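Local coordinates for thermospermine synthase (Medicago truncatula, PDB 6BQ6), which probably transfers an aminopropyl group from decarboxylated S-adenosylmethionine to spermidine, giving thermospermine and S-methyl-5'-thioadenosine, at residues I213-A218 against W260-D265; P94-H99 against Y175-G180. All blocks are in the same frame, centred on the assembly; numbering follows the deposited sequence.

Contact 1 of 2, residues I213-A218 against W260-D265; sequences IFVTQA and WVLASD
Phe214 pairs with Ala263 and Thr216 with Val261 through two backbone hydrogen bonds each, joining the antiparallel strands 213-218 and 260-264 with axes 4.7 Å apart at closest approach. The Phe214 N to Ala263 O bond, 2.8 Å long, is nearly straight at the hydrogen (163°). Between these pairs Val215 and Leu262 run alongside one another on the same face, CG2 of Val215 3.7 Å from CD2 of Leu262. Val215 packs on Ala95 of helix 84-98 and both touch Tyr247, so branched apolar residues fill this buried layer. On the same face Trp260 has CG anti to its carbonyl carbon (chi1 -55°), which carries the indole to the Gln217 end, CD1 3.6 Å from Gln217 CA. Helix 230-238 packs on Phe214, Thr216 and Val261; at the end of the pairing Ala218 CB meets Val261 CG2 at 3.8 Å. Thr216 spends its hydroxyl on its own strand, OG1 donating to Gln217 O at 2.7 Å, so this polar atom is satisfied inside the core. The Gln217 amide is held by Asp184 through NE2 and by Trp258 and Gly219 through OE1, and its side chain touches the bound thermospermine. Backbone bonds and apolar packing thus fix the strands, while an anchored amide serves the polyamine pocket.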
ATOM      1  N   ILE B 213      36.805   2.442 -24.665  1.00 19.88           N
ATOM      2  CA  ILE B 213      36.209   1.732 -23.529  1.00 19.90           C
ATOM      3  C   ILE B 213      34.704   1.869 -23.656  1.00 19.13           C
ATOM      4  O   ILE B 213      34.215   2.959 -23.914  1.00 19.69           O
ATOM      5  CB  ILE B 213      36.692   2.268 -22.179  1.00 20.49           C
ATOM      6  CG1 ILE B 213      38.221   2.068 -22.039  1.00 21.57           C
ATOM      7  CG2 ILE B 213      35.931   1.533 -21.054  1.00 20.49           C
ATOM      8  CD1 ILE B 213      38.859   2.724 -20.845  1.00 21.97           C
ATOM      9  N   PHE B 214      33.984   0.760 -23.528  1.00 18.61           N
ATOM     10  CA  PHE B 214      32.537   0.760 -23.441  1.00 18.12           C
ATOM     11  C   PHE B 214      32.198   0.608 -21.929  1.00 17.61           C
ATOM     12  O   PHE B 214      32.826  -0.208 -21.223  1.00 18.97           O
ATOM     13  CB  PHE B 214      31.949  -0.391 -24.244  1.00 18.88           C
ATOM     14  CG  PHE B 214      30.448  -0.506 -24.144  1.00 18.90           C
ATOM     15  CD1 PHE B 214      29.602   0.544 -24.553  1.00 19.13           C
ATOM     16  CD2 PHE B 214      29.846  -1.682 -23.590  1.00 19.96           C
ATOM     17  CE1 PHE B 214      28.217   0.445 -24.455  1.00 19.09           C
ATOM     18  CE2 PHE B 214      28.462  -1.750 -23.481  1.00 19.70           C
ATOM     19  CZ  PHE B 214      27.637  -0.713 -23.924  1.00 19.35           C
ATOM     20  N   VAL B 215      31.170   1.314 -21.496  1.00 17.07           N
ATOM     21  CA  VAL B 215      30.574   1.045 -20.174  1.00 17.03           C
ATOM     22  C   VAL B 215      29.055   1.066 -20.350  1.00 17.35           C
ATOM     23  O   VAL B 215      28.505   1.918 -21.067  1.00 16.85           O
ATOM     24  CB  VAL B 215      31.034   2.029 -19.074  1.00 16.66           C
ATOM     25  CG1 VAL B 215      30.746   3.472 -19.451  1.00 17.23           C
ATOM     26  CG2 VAL B 215      30.422   1.682 -17.715  1.00 17.61           C
ATOM     27  N   THR B 216      28.376   0.140 -19.687  1.00 17.54           N
ATOM     28  CA  THR B 216      26.936   0.170 -19.634  1.00 17.28           C
ATOM     29  C   THR B 216      26.485   0.033 -18.186  1.00 17.80           C
ATOM     30  O   THR B 216      27.031  -0.788 -17.436  1.00 18.20           O
ATOM     31  CB  THR B 216      26.269  -0.906 -20.552  1.00 18.31           C
ATOM     32  OG1 THR B 216      24.847  -0.751 -20.487  1.00 17.79           O
ATOM     33  CG2 THR B 216      26.662  -2.312 -20.159  1.00 19.53           C
ATOM     34  N   GLN B 217      25.374   0.684 -17.857  1.00 17.45           N
ATOM     35  CA  GLN B 217      24.605   0.280 -16.713  1.00 17.92           C
ATOM     36  C   GLN B 217      24.122  -1.166 -16.949  1.00 18.75           C
ATOM     37  O   GLN B 217      23.868  -1.591 -18.076  1.00 17.80           O
ATOM     38  CB  GLN B 217      23.495   1.245 -16.420  1.00 18.72           C
ATOM     39  CG  GLN B 217      22.214   1.087 -17.241  1.00 19.30           C
ATOM     40  CD  GLN B 217      21.279   0.057 -16.643  1.00 22.22           C
ATOM     41  OE1 GLN B 217      21.343  -0.243 -15.457  1.00 20.25           O
ATOM     42  NE2 GLN B 217      20.486  -0.571 -17.480  1.00 24.37           N
ATOM     43  N   ALA B 218      24.038  -1.931 -15.875  1.00 18.51           N
ATOM     44  CA  ALA B 218      23.795  -3.375 -16.016  1.00 19.31           C
ATOM     45  C   ALA B 218      22.796  -3.935 -14.996  1.00 20.20           C
ATOM     46  O   ALA B 218      22.832  -5.122 -14.688  1.00 21.10           O
ATOM     47  CB  ALA B 218      25.110  -4.086 -16.001  1.00 19.96           C
ATOM     48  N   TRP B 260      27.247  -2.064 -13.110  1.00 16.53           N
ATOM     49  CA  TRP B 260      27.783  -1.537 -14.376  1.00 17.24           C
ATOM     50  C   TRP B 260      28.842  -2.468 -14.848  1.00 17.52           C
ATOM     51  O   TRP B 260      29.422  -3.256 -14.071  1.00 17.52           O
ATOM     52  CB  TRP B 260      28.430  -0.142 -14.169  1.00 16.54           C
ATOM     53  CG  TRP B 260      27.509   0.838 -13.545  1.00 17.18           C
ATOM     54  CD1 TRP B 260      26.653   1.737 -14.184  1.00 17.40           C
ATOM     55  CD2 TRP B 260      27.310   1.067 -12.151  1.00 17.02           C
ATOM     56  NE1 TRP B 260      25.955   2.463 -13.282  1.00 18.23           N
ATOM     57  CE2 TRP B 260      26.293   2.047 -12.020  1.00 17.19           C
ATOM     58  CE3 TRP B 260      27.850   0.514 -10.981  1.00 17.23           C
ATOM     59  CZ2 TRP B 260      25.849   2.479 -10.790  1.00 17.86           C
ATOM     60  CZ3 TRP B 260      27.392   0.966  -9.785  1.00 17.56           C
ATOM     61  CH2 TRP B 260      26.385   1.911  -9.689  1.00 17.58           C
ATOM     62  N   VAL B 261      29.117  -2.425 -16.140  1.00 17.67           N
ATOM     63  CA  VAL B 261      30.186  -3.226 -16.693  1.00 19.26           C
ATOM     64  C   VAL B 261      31.037  -2.380 -17.632  1.00 19.68           C
ATOM     65  O   VAL B 261      30.496  -1.789 -18.582  1.00 20.43           O
ATOM     66  CB  VAL B 261      29.635  -4.431 -17.457  1.00 19.80           C
ATOM     67  CG1 VAL B 261      30.763  -5.319 -17.986  1.00 21.21           C
ATOM     68  CG2 VAL B 261      28.662  -5.275 -16.602  1.00 21.14           C
ATOM     69  N   LEU B 262      32.365  -2.386 -17.393  1.00 20.49           N
ATOM     70  CA  LEU B 262      33.373  -1.889 -18.334  1.00 20.72           C
ATOM     71  C   LEU B 262      33.820  -2.961 -19.297  1.00 20.25           C
ATOM     72  O   LEU B 262      33.995  -4.109 -18.901  1.00 20.29           O
ATOM     73  CB  LEU B 262      34.651  -1.455 -17.641  1.00 22.19           C
ATOM     74  CG  LEU B 262      34.571  -0.449 -16.542  1.00 22.76           C
ATOM     75  CD1 LEU B 262      35.941  -0.148 -16.001  1.00 23.47           C
ATOM     76  CD2 LEU B 262      33.941   0.818 -17.091  1.00 24.70           C
ATOM     77  N   ALA B 263      34.040  -2.587 -20.542  1.00 19.94           N
ATOM     78  CA  ALA B 263      34.542  -3.520 -21.545  1.00 21.39           C
ATOM     79  C   ALA B 263      35.508  -2.797 -22.480  1.00 21.28           C
ATOM     80  O   ALA B 263      35.283  -1.669 -22.889  1.00 20.22           O
ATOM     81  CB  ALA B 263      33.390  -4.148 -22.322  1.00 21.29           C
ATOM     82  N   SER B 264      36.613  -3.455 -22.799  1.00 22.54           N
ATOM     83  CA  SER B 264      37.622  -2.852 -23.687  1.00 22.96           C
ATOM     84  C   SER B 264      38.485  -3.964 -24.285  1.00 24.16           C
ATOM     85  O   SER B 264      38.600  -5.056 -23.755  1.00 24.01           O
ATOM     86  CB  SER B 264      38.501  -1.860 -22.933  1.00 23.32           C
ATOM     87  OG  SER B 264      39.443  -1.148 -23.744  1.00 23.15           O
ATOM     88  N   ASP B 265      39.112  -3.653 -25.382  1.00 24.89           N
ATOM     89  CA  ASP B 265      40.159  -4.531 -25.900  1.00 26.47           C
ATOM     90  C   ASP B 265      41.556  -4.150 -25.421  1.00 27.89           C
ATOM     91  O   ASP B 265      42.538  -4.843 -25.739  1.00 29.38           O
ATOM     92  CB  ASP B 265      40.034  -4.602 -27.429  1.00 26.84           C
ATOM     93  CG  ASP B 265      38.925  -5.567 -27.874  1.00 28.41           C
ATOM     94  OD1 ASP B 265      38.534  -6.497 -27.121  1.00 29.35           O
ATOM     95  OD2 ASP B 265      38.476  -5.464 -29.032  1.00 30.85           O
TER

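Contact 2 of 2, residues P94-H99 against Y175-G180; sequences PALLHH and YDVIVG
Val177 receives Ala95 and Leu96 where the C-terminal end of helix 84-98 packs against strand 175-181, a parallel strand in the Rossmann-like sheet of this aminopropyltransferase domain. The valine's two methyls divide the work. CG1, set anti to the backbone N (chi1 -180°), lies 4.0 Å from Ala95 CB, while CG2 is 3.8 Å from Leu96 CD1. Ala95 is small enough to bring the helix close to the sheet. Leu96, by contrast, needs its length: CD1 extends to Val177 and meets both methyls as the two side chains cross obliquely.

Just past the helix, the His99 imidazole meets Asp176. Its CG stands opposite the backbone N (chi1 -161°), carrying the ring over to the aspartate, where NE2 approaches Asp176 CB to 3.6 Å. The imidazole stands roughly perpendicular to the run of the Asp176 side chain, its plane inclined 55° to the carboxylate. Histidine suits this place because its two nitrogens serve different partners: ND1 bonds to Met101 N, while NE2 meets a water. The Asp176 carboxylate is likewise divided: OD2 accepts from the backbone N of Lys103 and of Asn104, and OD1 takes the water. A leucine in place of His99 would probably leave the water without its ring partner and Met101 N without its side-chain acceptor. The bridging water lies in the imidazole plane, 2.7 Å from His99 NE2, and donates to Asp176 OD1 at 2.8 Å.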
ATOM      1  N   PRO B  94      34.825   5.632 -13.842  1.00 19.61           N
ATOM      2  CA  PRO B  94      35.763   4.528 -14.041  1.00 20.50           C
ATOM      3  C   PRO B  94      36.170   4.373 -15.515  1.00 20.48           C
ATOM      4  O   PRO B  94      37.376   4.217 -15.810  1.00 21.30           O
ATOM      5  CB  PRO B  94      34.974   3.329 -13.531  1.00 20.05           C
ATOM      6  CG  PRO B  94      34.106   3.895 -12.458  1.00 20.38           C
ATOM      7  CD  PRO B  94      33.654   5.219 -13.019  1.00 20.14           C
ATOM      8  N   ALA B  95      35.202   4.403 -16.432  1.00 19.95           N
ATOM      9  CA  ALA B  95      35.547   4.312 -17.854  1.00 20.95           C
ATOM     10  C   ALA B  95      36.512   5.374 -18.288  1.00 20.54           C
ATOM     11  O   ALA B  95      37.574   5.088 -18.861  1.00 21.47           O
ATOM     12  CB  ALA B  95      34.305   4.339 -18.716  1.00 20.31           C
ATOM     13  N   LEU B  96      36.205   6.628 -17.996  1.00 20.77           N
ATOM     14  CA  LEU B  96      37.063   7.715 -18.525  1.00 21.06           C
ATOM     15  C   LEU B  96      38.440   7.700 -17.856  1.00 21.15           C
ATOM     16  O   LEU B  96      39.471   7.962 -18.488  1.00 21.05           O
ATOM     17  CB  LEU B  96      36.434   9.066 -18.390  1.00 21.35           C
ATOM     18  CG  LEU B  96      35.530   9.467 -19.572  1.00 21.57           C
ATOM     19  CD1 LEU B  96      34.285   8.601 -19.696  1.00 20.92           C
ATOM     20  CD2 LEU B  96      35.187  10.934 -19.477  1.00 21.84           C
ATOM     21  N   LEU B  97      38.475   7.350 -16.571  1.00 20.40           N
ATOM     22  CA  LEU B  97      39.737   7.307 -15.881  1.00 21.31           C
ATOM     23  C   LEU B  97      40.671   6.190 -16.346  1.00 21.84           C
ATOM     24  O   LEU B  97      41.871   6.327 -16.237  1.00 24.33           O
ATOM     25  CB  LEU B  97      39.518   7.214 -14.351  1.00 20.97           C
ATOM     26  CG  LEU B  97      38.863   8.432 -13.723  1.00 21.12           C
ATOM     27  CD1 LEU B  97      38.360   8.127 -12.328  1.00 20.70           C
ATOM     28  CD2 LEU B  97      39.841   9.622 -13.691  1.00 22.23           C
ATOM     29  N   HIS B  98      40.140   5.082 -16.826  1.00 21.76           N
ATOM     30  CA  HIS B  98      40.937   4.014 -17.318  1.00 22.51           C
ATOM     31  C   HIS B  98      41.451   4.318 -18.707  1.00 23.55           C
ATOM     32  O   HIS B  98      42.403   3.652 -19.142  1.00 25.91           O
ATOM     33  CB  HIS B  98      40.178   2.707 -17.318  1.00 22.62           C
ATOM     34  CG  HIS B  98      40.108   2.030 -15.965  1.00 22.17           C
ATOM     35  ND1 HIS B  98      39.220   2.396 -14.994  1.00 22.25           N
ATOM     36  CD2 HIS B  98      40.852   1.030 -15.430  1.00 23.29           C
ATOM     37  CE1 HIS B  98      39.405   1.655 -13.913  1.00 23.46           C
ATOM     38  NE2 HIS B  98      40.375   0.795 -14.159  1.00 23.32           N
ATOM     39  N   HIS B  99      40.847   5.304 -19.364  1.00 21.86           N
ATOM     40  CA  HIS B  99      41.279   5.725 -20.686  1.00 24.21           C
ATOM     41  C   HIS B  99      42.480   6.667 -20.584  1.00 25.50           C
ATOM     42  O   HIS B  99      42.563   7.490 -19.657  1.00 25.98           O
ATOM     43  CB  HIS B  99      40.134   6.442 -21.375  1.00 23.68           C
ATOM     44  CG  HIS B  99      40.316   6.493 -22.847  1.00 23.76           C
ATOM     45  ND1 HIS B  99      41.126   7.427 -23.443  1.00 24.09           N
ATOM     46  CD2 HIS B  99      39.863   5.687 -23.836  1.00 23.86           C
ATOM     47  CE1 HIS B  99      41.156   7.214 -24.746  1.00 23.89           C
ATOM     48  NE2 HIS B  99      40.410   6.152 -25.016  1.00 24.39           N
ATOM     49  N   TYR B 175      34.569   6.928 -31.224  1.00 22.06           N
ATOM     50  CA  TYR B 175      34.586   7.555 -29.920  1.00 21.26           C
ATOM     51  C   TYR B 175      35.568   6.860 -29.009  1.00 21.46           C
ATOM     52  O   TYR B 175      35.758   5.611 -29.082  1.00 21.89           O
ATOM     53  CB  TYR B 175      33.162   7.423 -29.283  1.00 20.84           C
ATOM     54  CG  TYR B 175      32.173   8.196 -30.074  1.00 20.98           C
ATOM     55  CD1 TYR B 175      32.032   9.555 -29.868  1.00 21.25           C
ATOM     56  CD2 TYR B 175      31.435   7.594 -31.082  1.00 21.71           C
ATOM     57  CE1 TYR B 175      31.138  10.312 -30.605  1.00 22.70           C
ATOM     58  CE2 TYR B 175      30.569   8.359 -31.856  1.00 22.70           C
ATOM     59  CZ  TYR B 175      30.434   9.702 -31.600  1.00 22.99           C
ATOM     60  OH  TYR B 175      29.547  10.430 -32.373  1.00 25.94           O
ATOM     61  N   ASP B 176      36.153   7.644 -28.093  1.00 21.21           N
ATOM     62  CA  ASP B 176      37.015   7.097 -27.044  1.00 21.80           C
ATOM     63  C   ASP B 176      36.268   6.301 -26.004  1.00 20.88           C
ATOM     64  O   ASP B 176      36.762   5.277 -25.531  1.00 20.37           O
ATOM     65  CB  ASP B 176      37.803   8.236 -26.382  1.00 22.11           C
ATOM     66  CG  ASP B 176      38.710   8.953 -27.377  1.00 23.82           C
ATOM     67  OD1 ASP B 176      39.497   8.254 -28.039  1.00 24.11           O
ATOM     68  OD2 ASP B 176      38.632  10.193 -27.467  1.00 24.13           O
ATOM     69  N   VAL B 177      35.074   6.760 -25.642  1.00 19.96           N
ATOM     70  CA  VAL B 177      34.239   5.998 -24.690  1.00 19.69           C
ATOM     71  C   VAL B 177      32.821   6.043 -25.249  1.00 19.21           C
ATOM     72  O   VAL B 177      32.409   7.059 -25.811  1.00 19.08           O
ATOM     73  CB  VAL B 177      34.275   6.601 -23.244  1.00 19.96           C
ATOM     74  CG1 VAL B 177      33.416   5.804 -22.292  1.00 20.45           C
ATOM     75  CG2 VAL B 177      35.678   6.638 -22.684  1.00 21.19           C
ATOM     76  N   ILE B 178      32.096   4.927 -25.138  1.00 17.36           N
ATOM     77  CA  ILE B 178      30.653   4.911 -25.414  1.00 16.97           C
ATOM     78  C   ILE B 178      30.003   4.417 -24.117  1.00 17.25           C
ATOM     79  O   ILE B 178      30.451   3.436 -23.461  1.00 16.92           O
ATOM     80  CB  ILE B 178      30.310   3.984 -26.599  1.00 17.29           C
ATOM     81  CG1 ILE B 178      30.908   4.574 -27.870  1.00 17.33           C
ATOM     82  CG2 ILE B 178      28.797   3.863 -26.775  1.00 17.45           C
ATOM     83  CD1 ILE B 178      30.860   3.650 -29.064  1.00 17.56           C
ATOM     84  N   VAL B 179      28.946   5.114 -23.745  1.00 17.48           N
ATOM     85  CA  VAL B 179      28.275   4.949 -22.459  1.00 17.13           C
ATOM     86  C   VAL B 179      26.842   4.454 -22.713  1.00 18.38           C
ATOM     87  O   VAL B 179      26.053   5.142 -23.389  1.00 19.28           O
ATOM     88  CB  VAL B 179      28.225   6.255 -21.678  1.00 16.74           C
ATOM     89  CG1 VAL B 179      27.469   6.029 -20.335  1.00 17.32           C
ATOM     90  CG2 VAL B 179      29.646   6.783 -21.417  1.00 17.15           C
ATOM     91  N   GLY B 180      26.506   3.272 -22.213  1.00 17.62           N
ATOM     92  CA  GLY B 180      25.146   2.768 -22.227  1.00 18.52           C
ATOM     93  C   GLY B 180      24.406   3.229 -20.986  1.00 18.73           C
ATOM     94  O   GLY B 180      24.672   2.729 -19.893  1.00 18.17           O
TER
HETATM   95  O   HOH W   1      39.977   5.578 -27.593  1.00 25.44           O

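Contacts 1 and 2 share one mixed sheet through the neighbouring parallel strands 212-220 and 175-181; their centres are about 8 Å apart. Probable backbone hydrogen bonds tie them at Ile213 N to Asp176 O (3.0 Å) and at Gly180 N to Val215 O (2.7 Å). Helix 84-98 spans the junction: Ala95 of contact 2 also touches Ile213 and Val215. Both parallel strands run with their C-terminal ends to the active site. There the side chain of Gln217 is about 4 Å from bound thermospermine and about 5 Å from that of Asp181, the predicted proton acceptor, whereas the side chain of Val177 is about 11 Å from Asp181's.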